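Local coordinates for protein diguanylate cyclase (Marinobacter aquaeolei VT8, PDB 3IGN) that probably joins two GTP molecules into the second messenger cyclic di-GMP through its GGDEF domain, seen here with that product bound, at residues G20-E23 with N24-A28; I66-T69 with A70-R74; A103-I106 with C107-R111; E142-M145 with Q146-K150; A154-K157 with A158-S161. All blocks are in the same frame, centred on the assembly; numbering follows the deposited sequence.

Interaction 1 (G20-E23 with N24-A28); sequences GTWE and NLVDA
N24 begins the second half of this helical stretch by giving its backbone N-H to G20 O at 3.2 Å, the first of four i to i+4 bonds that link segments 20-23 and 24-28 near the start of helix 19-36. Its CB rests against T21 O. L25 repeats the pattern, with its N bound to T21 O and its CB 3.3 Å from W22 O. V26 then shows how a helix can pair side chains as well as peptides. Besides the bond from V26 N to W22 O, its CG2 stands over one face of the W22 indole. In this CH-pi contact V26 CG2 lies 3.6 Å from the centroid of the W22 six-membered ring and only 2° off the ring normal. CG1 takes the position anti to the V26 backbone N (chi1 174°), which turns CG2 back toward the indole and sends CG1 to Y144. D27 closes the series by donating its N to E23 O at 2.9 Å. E23 OE2 takes a salt bridge from R19, and E23 OE1 a hydrogen bond with the Y144 hydroxyl. W22 NE1 bonds to S82 O, so the indole is also tied at its polar edge. Around this turn, W22 and V26 press on L42 of strand 40-47 and I94 of strand 90-96, while M148, Y144 and W147 of helix 144-160 flank them.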
# COMPACT_ATOMS: atom_id res chain seq x y z
N GLY A 20 -12.48 -2.88 5.07
CA GLY A 20 -13.28 -4.09 5.23
C GLY A 20 -13.28 -5.01 4.02
O GLY A 20 -13.06 -6.21 4.14
N THR A 21 -13.53 -4.44 2.85
CA THR A 21 -13.57 -5.23 1.62
C THR A 21 -12.18 -5.74 1.25
O THR A 21 -12.02 -6.90 0.86
CB THR A 21 -14.10 -4.40 0.44
OG1 THR A 21 -15.36 -3.83 0.79
CG2 THR A 21 -14.28 -5.30 -0.78
N TRP A 22 -11.18 -4.87 1.36
CA TRP A 22 -9.83 -5.28 1.01
C TRP A 22 -9.39 -6.44 1.90
O TRP A 22 -8.83 -7.41 1.40
CB TRP A 22 -8.86 -4.11 1.16
CG TRP A 22 -7.47 -4.42 0.69
CD1 TRP A 22 -7.04 -4.55 -0.60
CD2 TRP A 22 -6.32 -4.64 1.52
NE1 TRP A 22 -5.69 -4.84 -0.63
CE2 TRP A 22 -5.23 -4.91 0.65
CE3 TRP A 22 -6.10 -4.65 2.90
CZ2 TRP A 22 -3.94 -5.17 1.14
CZ3 TRP A 22 -4.82 -4.91 3.38
CH2 TRP A 22 -3.75 -5.17 2.50
N GLU A 23 -9.68 -6.36 3.20
CA GLU A 23 -9.30 -7.44 4.11
C GLU A 23 -9.99 -8.75 3.75
O GLU A 23 -9.41 -9.83 3.89
CB GLU A 23 -9.62 -7.08 5.57
CG GLU A 23 -8.50 -6.28 6.24
CD GLU A 23 -8.72 -6.09 7.74
OE1 GLU A 23 -9.43 -6.90 8.35
OE2 GLU A 23 -8.15 -5.13 8.30
N ASN A 24 -11.24 -8.67 3.29
CA ASN A 24 -11.95 -9.88 2.90
C ASN A 24 -11.22 -10.53 1.72
O ASN A 24 -11.16 -11.76 1.62
CB ASN A 24 -13.39 -9.55 2.50
CG ASN A 24 -14.16 -10.76 2.01
OD1 ASN A 24 -14.28 -10.99 0.81
ND2 ASN A 24 -14.66 -11.57 2.95
N LEU A 25 -10.65 -9.70 0.84
CA LEU A 25 -9.90 -10.18 -0.32
C LEU A 25 -8.56 -10.77 0.12
O LEU A 25 -8.09 -11.77 -0.43
CB LEU A 25 -9.67 -9.04 -1.32
CG LEU A 25 -10.60 -8.97 -2.54
CD1 LEU A 25 -12.01 -9.35 -2.16
CD2 LEU A 25 -10.55 -7.58 -3.15
N VAL A 26 -7.93 -10.15 1.12
CA VAL A 26 -6.67 -10.67 1.65
C VAL A 26 -6.93 -12.06 2.23
O VAL A 26 -6.17 -13.00 2.01
CB VAL A 26 -6.12 -9.78 2.80
CG1 VAL A 26 -4.90 -10.44 3.43
CG2 VAL A 26 -5.74 -8.42 2.25
N ASP A 27 -8.02 -12.19 2.97
CA ASP A 27 -8.39 -13.47 3.57
C ASP A 27 -8.67 -14.50 2.48
O ASP A 27 -8.27 -15.67 2.61
CB ASP A 27 -9.62 -13.28 4.48
CG ASP A 27 -9.98 -14.54 5.26
OD1 ASP A 27 -9.10 -15.39 5.49
OD2 ASP A 27 -11.16 -14.66 5.65
N ALA A 28 -9.32 -14.08 1.40
CA ALA A 28 -9.62 -15.00 0.30
C ALA A 28 -8.33 -15.48 -0.35
O ALA A 28 -8.19 -16.67 -0.67
CB ALA A 28 -10.51 -14.31 -0.73

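Interaction 2 (I66-T69 with A70-R74); sequences IRHT and ADVTR
T73 grips T69 O twice, through OG1 at 2.8 Å and through its own backbone N at 3.0 Å, the familiar way in which a threonine returns its hydroxyl to the preceding turn of an alpha-helix. The two donors reach the oxygen from opposite faces of its carbonyl plane. OG1 lies beside the backbone N (T73 chi1 -58°), which brings it within reach of T69 O and satisfies a buried hydroxyl inside helix 59-74. The T69 hydroxyl looks to other partners, V65 O and the hydroxyl of Y128. On the more exposed flank, D71 and R74 form a salt bridge, with D71 OD1 in the plane of the guanidinium and 3.0 Å from R74 NH1; R74 NH2 bonds to T14 O. A water extends this polar edge to segment 66-69: it lies in the plane of the H68 ring, 2.9 Å from H68 ND1, and donates to D71 OD2 at 3.1 Å. The imidazole is thus tied at both nitrogens, since H68 NE2 is hydrogen-bonded to the hydroxyl of S117, and its rotation is fixed. Farther inward, T69 and T73 pack on F45 of strand 40-47, and V72 meets A113 and I114 of helix 100-115. V72 also completes the setting of the imidazole by a CH-pi contact, its CG2 lying over one face of the ring and approaching H68 NE2 to 3.5 Å.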
# COMPACT_ATOMS: atom_id res chain seq x y z
N ILE A 66 -3.05 12.19 -0.62
CA ILE A 66 -3.63 10.86 -0.52
C ILE A 66 -4.22 10.44 -1.86
O ILE A 66 -4.00 9.33 -2.33
CB ILE A 66 -4.74 10.80 0.56
CG1 ILE A 66 -4.11 10.83 1.95
CG2 ILE A 66 -5.58 9.56 0.38
CD1 ILE A 66 -5.11 11.00 3.07
N ARG A 67 -4.99 11.34 -2.47
CA ARG A 67 -5.61 11.04 -3.75
C ARG A 67 -4.57 10.77 -4.83
O ARG A 67 -4.74 9.88 -5.66
CB ARG A 67 -6.52 12.18 -4.20
CG ARG A 67 -7.94 12.06 -3.68
CD ARG A 67 -8.85 13.11 -4.31
NE ARG A 67 -8.54 14.45 -3.84
CZ ARG A 67 -9.38 15.21 -3.14
NH1 ARG A 67 -10.58 14.75 -2.83
NH2 ARG A 67 -9.01 16.42 -2.74
N HIS A 68 -3.49 11.54 -4.83
CA HIS A 68 -2.44 11.35 -5.82
C HIS A 68 -1.77 9.99 -5.62
O HIS A 68 -1.46 9.30 -6.58
CB HIS A 68 -1.39 12.45 -5.73
CG HIS A 68 -0.31 12.33 -6.76
ND1 HIS A 68 -0.56 12.46 -8.11
CD2 HIS A 68 1.02 12.08 -6.65
CE1 HIS A 68 0.56 12.28 -8.79
NE2 HIS A 68 1.53 12.05 -7.92
N THR A 69 -1.55 9.64 -4.35
CA THR A 69 -0.92 8.36 -4.03
C THR A 69 -1.78 7.21 -4.55
O THR A 69 -1.27 6.25 -5.14
CB THR A 69 -0.75 8.21 -2.50
OG1 THR A 69 0.05 9.28 -2.00
CG2 THR A 69 -0.06 6.88 -2.17
N ALA A 70 -3.09 7.32 -4.34
CA ALA A 70 -4.02 6.30 -4.81
C ALA A 70 -4.01 6.26 -6.33
O ALA A 70 -4.06 5.19 -6.93
CB ALA A 70 -5.42 6.60 -4.30
N ASP A 71 -3.94 7.43 -6.96
CA ASP A 71 -3.92 7.49 -8.41
C ASP A 71 -2.66 6.85 -8.97
O ASP A 71 -2.71 6.11 -9.94
CB ASP A 71 -4.04 8.93 -8.90
CG ASP A 71 -5.41 9.52 -8.64
OD1 ASP A 71 -6.38 8.74 -8.53
OD2 ASP A 71 -5.53 10.76 -8.56
N VAL A 72 -1.52 7.13 -8.34
CA VAL A 72 -0.26 6.56 -8.78
C VAL A 72 -0.35 5.04 -8.66
O VAL A 72 0.08 4.30 -9.55
CB VAL A 72 0.92 7.06 -7.92
CG1 VAL A 72 2.17 6.26 -8.24
CG2 VAL A 72 1.16 8.54 -8.19
N THR A 73 -0.94 4.58 -7.56
CA THR A 73 -1.09 3.15 -7.30
C THR A 73 -2.01 2.51 -8.34
O THR A 73 -1.64 1.54 -9.00
CB THR A 73 -1.67 2.90 -5.90
OG1 THR A 73 -0.83 3.51 -4.92
CG2 THR A 73 -1.79 1.41 -5.62
N ARG A 74 -3.21 3.08 -8.47
CA ARG A 74 -4.20 2.57 -9.41
C ARG A 74 -3.66 2.49 -10.84
O ARG A 74 -3.92 1.53 -11.55
CB ARG A 74 -5.45 3.46 -9.38
CG ARG A 74 -6.50 3.09 -10.42
CD ARG A 74 -7.69 4.04 -10.38
NE ARG A 74 -8.42 3.96 -9.12
CZ ARG A 74 -8.44 4.92 -8.20
NH1 ARG A 74 -7.77 6.05 -8.40
NH2 ARG A 74 -9.13 4.75 -7.09
O HOH W 1 -3.19 12.61 -9.30

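Interaction 3 (A103-I106 with C107-R111); sequences ARVI and CERIR. With C2E (9,9'-[(2R,3R,3aS,5S,7aR,9R,10R,10aS,12S,14aR)-3,5,10,12-tetrahydroxy-5,12-dioxidooctahydro-2H,7H-difuro[3,2-d:3',2'-j][1,3,7,9,2,8]tetraoxadiphosphacyclododecine-2,9-diyl]bis(2-amino-1,9-dihydro-6H-purin-6-one)), chain B.
The cyclic di-GMP pocket meets helix 100-115 at I106 and R109, one turn that both packs on the product and reads it. R109 extends from the helix and bends at chi3 (66°), bringing its guanidinium to the Hoogsteen edge of one guanine. R109 NH1 donates to the ligand atom N7 at 3.2 Å and R109 NH2 to O6 at 3.0 Å, the first bond being the straighter (164° against 143°). N76 O takes a further bond from R109 NH2, which helps to fix the group. A second product molecule also lies against R109. I106 works from over the face of the same base, its CB 3.6 Å from the ligand atom C5. The CD1 end of I106 lies 3.4 Å from R109 NH2, and it also meets I110 CD1 at 3.8 Å. V105 lines the sugar, with CG1 3.4 Å from the ligand atom C5'. Replacing I106 by an alanine would probably open a gap beside the base and the R109 guanidinium and leave I110 CD1 without its methyl partner. R78, D81 and T98 also bond to the product, and R78 and D81 fit the RxxD motif of the inhibitory site known in this family, consistent with feedback control. Two neighbouring acceptors, N7 and O6, are consistent with selectivity for guanine over adenine, whose amino group would probably face R109 NH2 with another donor.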
# COMPACT_ATOMS: atom_id res chain seq x y z
N ALA A 103 7.55 -8.52 -6.33
CA ALA A 103 6.78 -7.48 -5.66
C ALA A 103 7.63 -6.22 -5.51
O ALA A 103 7.15 -5.10 -5.65
CB ALA A 103 6.34 -7.99 -4.29
N ARG A 104 8.91 -6.41 -5.24
CA ARG A 104 9.81 -5.27 -5.08
C ARG A 104 9.81 -4.40 -6.34
O ARG A 104 9.86 -3.19 -6.25
CB ARG A 104 11.21 -5.78 -4.76
CG ARG A 104 12.17 -4.69 -4.30
CD ARG A 104 13.59 -5.15 -4.43
NE ARG A 104 14.02 -6.01 -3.33
CZ ARG A 104 14.14 -5.61 -2.08
NH1 ARG A 104 13.86 -4.35 -1.76
NH2 ARG A 104 14.55 -6.46 -1.14
N VAL A 105 9.70 -5.03 -7.51
CA VAL A 105 9.69 -4.29 -8.77
C VAL A 105 8.51 -3.32 -8.88
O VAL A 105 8.70 -2.15 -9.18
CB VAL A 105 9.65 -5.25 -9.99
CG1 VAL A 105 9.55 -4.44 -11.27
CG2 VAL A 105 10.88 -6.12 -10.00
N ILE A 106 7.30 -3.81 -8.64
CA ILE A 106 6.12 -2.96 -8.71
C ILE A 106 6.20 -1.92 -7.60
O ILE A 106 5.86 -0.75 -7.81
CB ILE A 106 4.80 -3.79 -8.61
CG1 ILE A 106 3.67 -2.97 -7.97
CG2 ILE A 106 5.03 -5.07 -7.85
CD1 ILE A 106 3.06 -1.92 -8.87
N CYS A 107 6.65 -2.32 -6.42
CA CYS A 107 6.75 -1.38 -5.31
C CYS A 107 7.74 -0.25 -5.63
O CYS A 107 7.44 0.92 -5.40
CB CYS A 107 7.15 -2.11 -4.03
SG CYS A 107 5.77 -3.06 -3.30
N GLU A 108 8.89 -0.60 -6.18
CA GLU A 108 9.89 0.40 -6.54
C GLU A 108 9.34 1.35 -7.60
O GLU A 108 9.57 2.56 -7.53
CB GLU A 108 11.16 -0.28 -7.06
CG GLU A 108 12.21 0.66 -7.63
CD GLU A 108 12.78 1.62 -6.60
OE1 GLU A 108 12.45 1.49 -5.40
OE2 GLU A 108 13.56 2.51 -7.00
N ARG A 109 8.62 0.80 -8.58
CA ARG A 109 8.05 1.62 -9.63
C ARG A 109 7.09 2.63 -9.01
O ARG A 109 7.07 3.79 -9.41
CB ARG A 109 7.31 0.74 -10.65
CG ARG A 109 6.98 1.46 -11.95
CD ARG A 109 6.50 0.50 -13.04
NE ARG A 109 5.22 -0.12 -12.70
CZ ARG A 109 5.06 -1.42 -12.49
NH1 ARG A 109 6.09 -2.24 -12.58
NH2 ARG A 109 3.86 -1.90 -12.18
N ILE A 110 6.31 2.20 -8.03
CA ILE A 110 5.40 3.11 -7.36
C ILE A 110 6.19 4.12 -6.51
O ILE A 110 5.91 5.32 -6.54
CB ILE A 110 4.39 2.36 -6.45
CG1 ILE A 110 3.30 1.69 -7.30
CG2 ILE A 110 3.74 3.34 -5.48
CD1 ILE A 110 2.27 0.92 -6.49
N ARG A 111 7.17 3.63 -5.76
CA ARG A 111 7.99 4.51 -4.92
C ARG A 111 8.59 5.63 -5.76
O ARG A 111 8.52 6.80 -5.40
CB ARG A 111 9.14 3.75 -4.26
CG ARG A 111 9.89 4.55 -3.19
CD ARG A 111 11.27 3.98 -2.91
NE ARG A 111 12.09 4.01 -4.12
CZ ARG A 111 12.56 5.13 -4.67
NH1 ARG A 111 12.30 6.31 -4.12
NH2 ARG A 111 13.26 5.07 -5.79
P1 C2E B . 9.82 -5.70 -15.45
O2P C2E B . 8.78 -4.52 -15.12
O1P C2E B . 11.19 -5.26 -15.08
O5' C2E B . 9.47 -7.02 -14.65
C5' C2E B . 8.93 -6.98 -13.38
C4' C2E B . 8.61 -8.36 -12.83
O4' C2E B . 8.06 -8.09 -11.53
C3' C2E B . 7.54 -9.10 -13.67
O3' C2E B . 7.88 -10.36 -14.25
C2' C2E B . 6.32 -9.16 -12.77
O2' C2E B . 5.89 -10.51 -12.60
C1' C2E B . 6.67 -8.45 -11.47
N9 C2E B . 5.80 -7.25 -11.56
C8 C2E B . 6.12 -6.02 -12.11
N7 C2E B . 5.13 -5.21 -12.06
C5 C2E B . 4.09 -5.84 -11.47
C6 C2E B . 2.76 -5.46 -11.16
O6 C2E B . 2.35 -4.34 -11.42
N1 C2E B . 1.95 -6.38 -10.55
C2 C2E B . 2.41 -7.64 -10.24
N2 C2E B . 1.58 -8.54 -9.63
N3 C2E B . 3.65 -8.01 -10.54
C4 C2E B . 4.51 -7.15 -11.14
P11 C2E B . 7.20 -10.47 -15.72
O21 C2E B . 5.60 -10.31 -15.66
O11 C2E B . 7.54 -11.77 -16.34
O5A C2E B . 7.87 -9.27 -16.53
C5A C2E B . 7.48 -8.89 -17.79
C4A C2E B . 8.32 -7.73 -18.33
O4A C2E B . 7.68 -7.33 -19.54
C3A C2E B . 8.39 -6.51 -17.38
O3A C2E B . 9.68 -6.11 -16.99
C2A C2E B . 7.64 -5.41 -18.07
O2A C2E B . 8.43 -4.23 -18.25
C1A C2E B . 7.12 -5.98 -19.38
N91 C2E B . 5.67 -5.97 -19.08
C81 C2E B . 4.89 -7.03 -18.63
N71 C2E B . 3.67 -6.65 -18.45
C51 C2E B . 3.56 -5.34 -18.75
C61 C2E B . 2.49 -4.41 -18.72
O61 C2E B . 1.37 -4.75 -18.38
N11 C2E B . 2.74 -3.12 -19.10
C21 C2E B . 4.00 -2.72 -19.49
N21 C2E B . 4.22 -1.42 -19.87
N31 C2E B . 5.01 -3.59 -19.51
C41 C2E B . 4.84 -4.89 -19.15

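Interaction 4 (E142-M145 with Q146-K150); sequences ENYM and QWMQK
The Y144 ring receives M148 obliquely, in a Met-aromatic contact that brings the selenium of this selenomethionine, atom SE, to 3.7 Å from Y144 CE2. One face of the same ring carries CG of M145, also selenomethionine, 3.5 Å above the plane and over its centre. At its far end, the Y144 hydroxyl bonds to E23. The second flat group, the amide of Q146, runs alongside the E142 side chain, with the amide and carboxylate planes 31° apart. Q146 OE1 accepts the backbone N-H of E142 at 2.9 Å in a nearly straight bond (175°), although the donor stands above the carbonyl plane. Q146 NE2 gives to two waters: one donates in turn to E142 OE1, the other accepts from N143 ND2. These bridges link the three side chains across the start of the helix. N143 crosses Q146 at about a right angle and directs OD1 to Q146 N, 3.0 Å away, with a weak second bond from M145 N. That reach depends on CG lying between the backbone N and the carbonyl carbon (N143 chi1 59°). In addition, Y144 O accepts from M148 N at 3.0 Å, the regular helical bond. W147 bonds through NE1 to A135 O and packs on T40. N143 is thus a textbook asparagine N-cap, here starting helix 144-160 of the beta-alpha-beta unit between strands 130-136 and 166-168.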
# COMPACT_ATOMS: atom_id res chain seq x y z
N GLU A 142 -0.72 -18.26 10.48
CA GLU A 142 -1.86 -19.15 10.69
C GLU A 142 -3.23 -18.58 10.29
O GLU A 142 -4.25 -19.28 10.37
CB GLU A 142 -1.89 -19.61 12.14
CG GLU A 142 -0.53 -20.09 12.62
CD GLU A 142 -0.62 -21.05 13.79
OE1 GLU A 142 -1.67 -21.08 14.47
OE2 GLU A 142 0.37 -21.76 14.04
N ASN A 143 -3.25 -17.32 9.90
CA ASN A 143 -4.47 -16.67 9.43
C ASN A 143 -4.03 -15.44 8.64
O ASN A 143 -2.86 -15.04 8.72
CB ASN A 143 -5.42 -16.31 10.58
CG ASN A 143 -4.79 -15.39 11.59
OD1 ASN A 143 -4.31 -14.32 11.24
ND2 ASN A 143 -4.79 -15.79 12.85
N TYR A 144 -4.93 -14.82 7.89
CA TYR A 144 -4.55 -13.69 7.07
C TYR A 144 -4.02 -12.49 7.82
O TYR A 144 -3.27 -11.69 7.27
CB TYR A 144 -5.70 -13.25 6.16
CG TYR A 144 -6.71 -12.34 6.81
CD1 TYR A 144 -7.76 -12.84 7.58
CD2 TYR A 144 -6.62 -10.96 6.64
CE1 TYR A 144 -8.70 -11.99 8.16
CE2 TYR A 144 -7.55 -10.10 7.22
CZ TYR A 144 -8.58 -10.62 7.98
OH TYR A 144 -9.51 -9.77 8.54
N MSE A 145 -4.41 -12.35 9.08
CA MSE A 145 -3.96 -11.21 9.85
C MSE A 145 -2.50 -11.33 10.25
O MSE A 145 -1.80 -10.32 10.36
CB MSE A 145 -4.86 -11.02 11.07
CG MSE A 145 -6.28 -10.74 10.64
SE MSE A 145 -7.42 -10.26 12.09
CE MSE A 145 -6.82 -8.43 12.30
N GLN A 146 -2.02 -12.55 10.43
CA GLN A 146 -0.61 -12.75 10.77
C GLN A 146 0.24 -12.46 9.53
O GLN A 146 1.41 -12.08 9.64
CB GLN A 146 -0.39 -14.18 11.29
CG GLN A 146 -0.94 -14.37 12.70
CD GLN A 146 -0.78 -15.79 13.22
OE1 GLN A 146 0.01 -16.57 12.69
NE2 GLN A 146 -1.54 -16.13 14.26
N TRP A 147 -0.36 -12.63 8.35
CA TRP A 147 0.31 -12.34 7.09
C TRP A 147 0.42 -10.81 6.99
O TRP A 147 1.48 -10.26 6.65
CB TRP A 147 -0.52 -12.90 5.93
CG TRP A 147 0.01 -12.63 4.55
CD1 TRP A 147 1.30 -12.34 4.20
CD2 TRP A 147 -0.73 -12.67 3.32
NE1 TRP A 147 1.41 -12.21 2.83
CE2 TRP A 147 0.18 -12.41 2.27
CE3 TRP A 147 -2.08 -12.91 3.01
CZ2 TRP A 147 -0.21 -12.38 0.92
CZ3 TRP A 147 -2.47 -12.88 1.66
CH2 TRP A 147 -1.53 -12.62 0.64
N MSE A 148 -0.67 -10.13 7.29
CA MSE A 148 -0.68 -8.67 7.24
C MSE A 148 0.34 -8.12 8.24
O MSE A 148 0.99 -7.10 7.99
CB MSE A 148 -2.08 -8.15 7.57
CG MSE A 148 -3.09 -8.42 6.48
SE MSE A 148 -4.80 -7.58 6.87
CE MSE A 148 -4.15 -5.80 7.21
N GLN A 149 0.46 -8.80 9.38
CA GLN A 149 1.39 -8.39 10.42
C GLN A 149 2.82 -8.39 9.90
O GLN A 149 3.58 -7.48 10.20
CB GLN A 149 1.27 -9.31 11.64
CG GLN A 149 2.24 -8.95 12.76
CD GLN A 149 1.87 -9.61 14.07
OE1 GLN A 149 0.78 -10.16 14.22
NE2 GLN A 149 2.77 -9.53 15.05
N LYS A 150 3.19 -9.40 9.13
CA LYS A 150 4.54 -9.49 8.59
C LYS A 150 4.84 -8.34 7.63
O LYS A 150 5.95 -7.80 7.63
CB LYS A 150 4.76 -10.83 7.87
CG LYS A 150 4.81 -12.02 8.81
CD LYS A 150 5.91 -11.86 9.87
CE LYS A 150 7.26 -12.35 9.38
NZ LYS A 150 8.28 -12.24 10.47
O HOH W 2 -2.53 -18.74 15.68
O HOH W 3 -3.64 -14.19 15.09

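Interaction 5 (A154-K157 with A158-S161); sequences ALYK and AKES
A154 O receives the backbone N-H of A158 at 3.0 Å, and the two methyl groups, one turn apart, both rest on V167 of strand 166-168. L155 comes next, with its carbonyl taking K159 N and its side chain meeting the lysine shaft at an oblique angle. L155 CG lies 4.1 Å from K159 CE, and K159 CG comes within 3.2 Å of L155 O. The bend of the lysine at chi3 (-91°) lays CE beside L155 CG, and NZ goes on to a salt bridge with D46 of strand 40-47. Y156, on the exposed flank, pairs with E160. The CG of E160 lies over one face of the Y156 ring, 3.9 Å from its centroid, in a CH-pi contact. The planes of ring and carboxylate are nearly parallel, 11° apart. The two side chains lie side by side, pointing the same way; Y156 OH is still 3.9 Å from E160 OE2. K157, the last residue of segment 154-157, sits on the exposed surface as the helix nears its end at residue 160. Were K159 an alanine, D46 would probably lose its salt-bridge mate and L155 the methylene shaft along its flank. The lesson of this last turn is that long polar residues are amphipathic: K159 and E160 spend their methylenes on apolar or aromatic neighbours, and K159 carries its charge beyond the helix to the central sheet.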
# COMPACT_ATOMS: atom_id res chain seq x y z
N ALA A 154 7.58 -5.15 8.07
CA ALA A 154 8.53 -4.76 7.05
C ALA A 154 8.39 -3.27 6.79
O ALA A 154 9.38 -2.57 6.56
CB ALA A 154 8.27 -5.55 5.77
N LEU A 155 7.16 -2.78 6.83
CA LEU A 155 6.88 -1.36 6.61
C LEU A 155 7.53 -0.54 7.72
O LEU A 155 8.14 0.49 7.45
CB LEU A 155 5.37 -1.11 6.60
CG LEU A 155 4.90 0.35 6.65
CD1 LEU A 155 5.53 1.14 5.54
CD2 LEU A 155 3.38 0.38 6.55
N TYR A 156 7.40 -1.00 8.95
CA TYR A 156 7.98 -0.28 10.07
C TYR A 156 9.50 -0.21 9.92
O TYR A 156 10.12 0.82 10.21
CB TYR A 156 7.63 -0.95 11.40
CG TYR A 156 7.97 -0.09 12.60
CD1 TYR A 156 7.29 1.11 12.83
CD2 TYR A 156 8.99 -0.45 13.47
CE1 TYR A 156 7.63 1.93 13.91
CE2 TYR A 156 9.34 0.36 14.55
CZ TYR A 156 8.65 1.55 14.76
OH TYR A 156 9.00 2.37 15.82
N LYS A 157 10.10 -1.30 9.46
CA LYS A 157 11.54 -1.33 9.25
C LYS A 157 11.92 -0.32 8.17
O LYS A 157 12.95 0.35 8.27
CB LYS A 157 12.00 -2.73 8.83
CG LYS A 157 11.91 -3.79 9.93
CD LYS A 157 12.32 -5.17 9.40
CE LYS A 157 12.27 -6.26 10.47
NZ LYS A 157 13.55 -6.37 11.25
N ALA A 158 11.10 -0.21 7.13
CA ALA A 158 11.38 0.74 6.05
C ALA A 158 11.37 2.17 6.59
O ALA A 158 12.20 2.99 6.20
CB ALA A 158 10.34 0.59 4.93
N LYS A 159 10.42 2.45 7.47
CA LYS A 159 10.28 3.78 8.05
C LYS A 159 11.43 4.11 8.99
O LYS A 159 11.99 5.21 8.94
CB LYS A 159 8.97 3.89 8.84
CG LYS A 159 7.73 3.64 7.99
CD LYS A 159 6.46 4.20 8.61
CE LYS A 159 5.74 3.19 9.49
NZ LYS A 159 4.29 3.54 9.58
N GLU A 160 11.78 3.15 9.83
CA GLU A 160 12.85 3.31 10.80
C GLU A 160 14.22 3.28 10.15
O GLU A 160 15.17 3.86 10.68
CB GLU A 160 12.75 2.21 11.86
CG GLU A 160 11.66 2.45 12.89
CD GLU A 160 11.95 3.68 13.74
OE1 GLU A 160 12.90 3.64 14.55
OE2 GLU A 160 11.24 4.68 13.60
N SER A 161 14.30 2.64 8.99
CA SER A 161 15.55 2.48 8.26
C SER A 161 15.92 3.63 7.31
O SER A 161 16.91 3.54 6.59
CB SER A 161 15.50 1.18 7.46
OG SER A 161 16.79 0.81 7.02

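Interaction 3 is the contact that touches the cyclic di-GMP directly, and the centres of the others lie 14 to 22 Å from its own. Interaction 2 is its near neighbour, with centres 14 Å apart and T73 CA 4.1 Å from I110 CD1; the T73 side chain lies about 9 Å from a bound product. Interactions 1 and 4 form a second pair, their centres 12 Å apart, joined by a probable hydrogen bond of 2.9 Å between E23 OE1 and Y144 OH. In this pair the W22 side chain is about 12 Å from the ligand. Interactions 4 and 5 share helix 144-160, centres 17 Å apart, and interaction 5 lies away from the product sites.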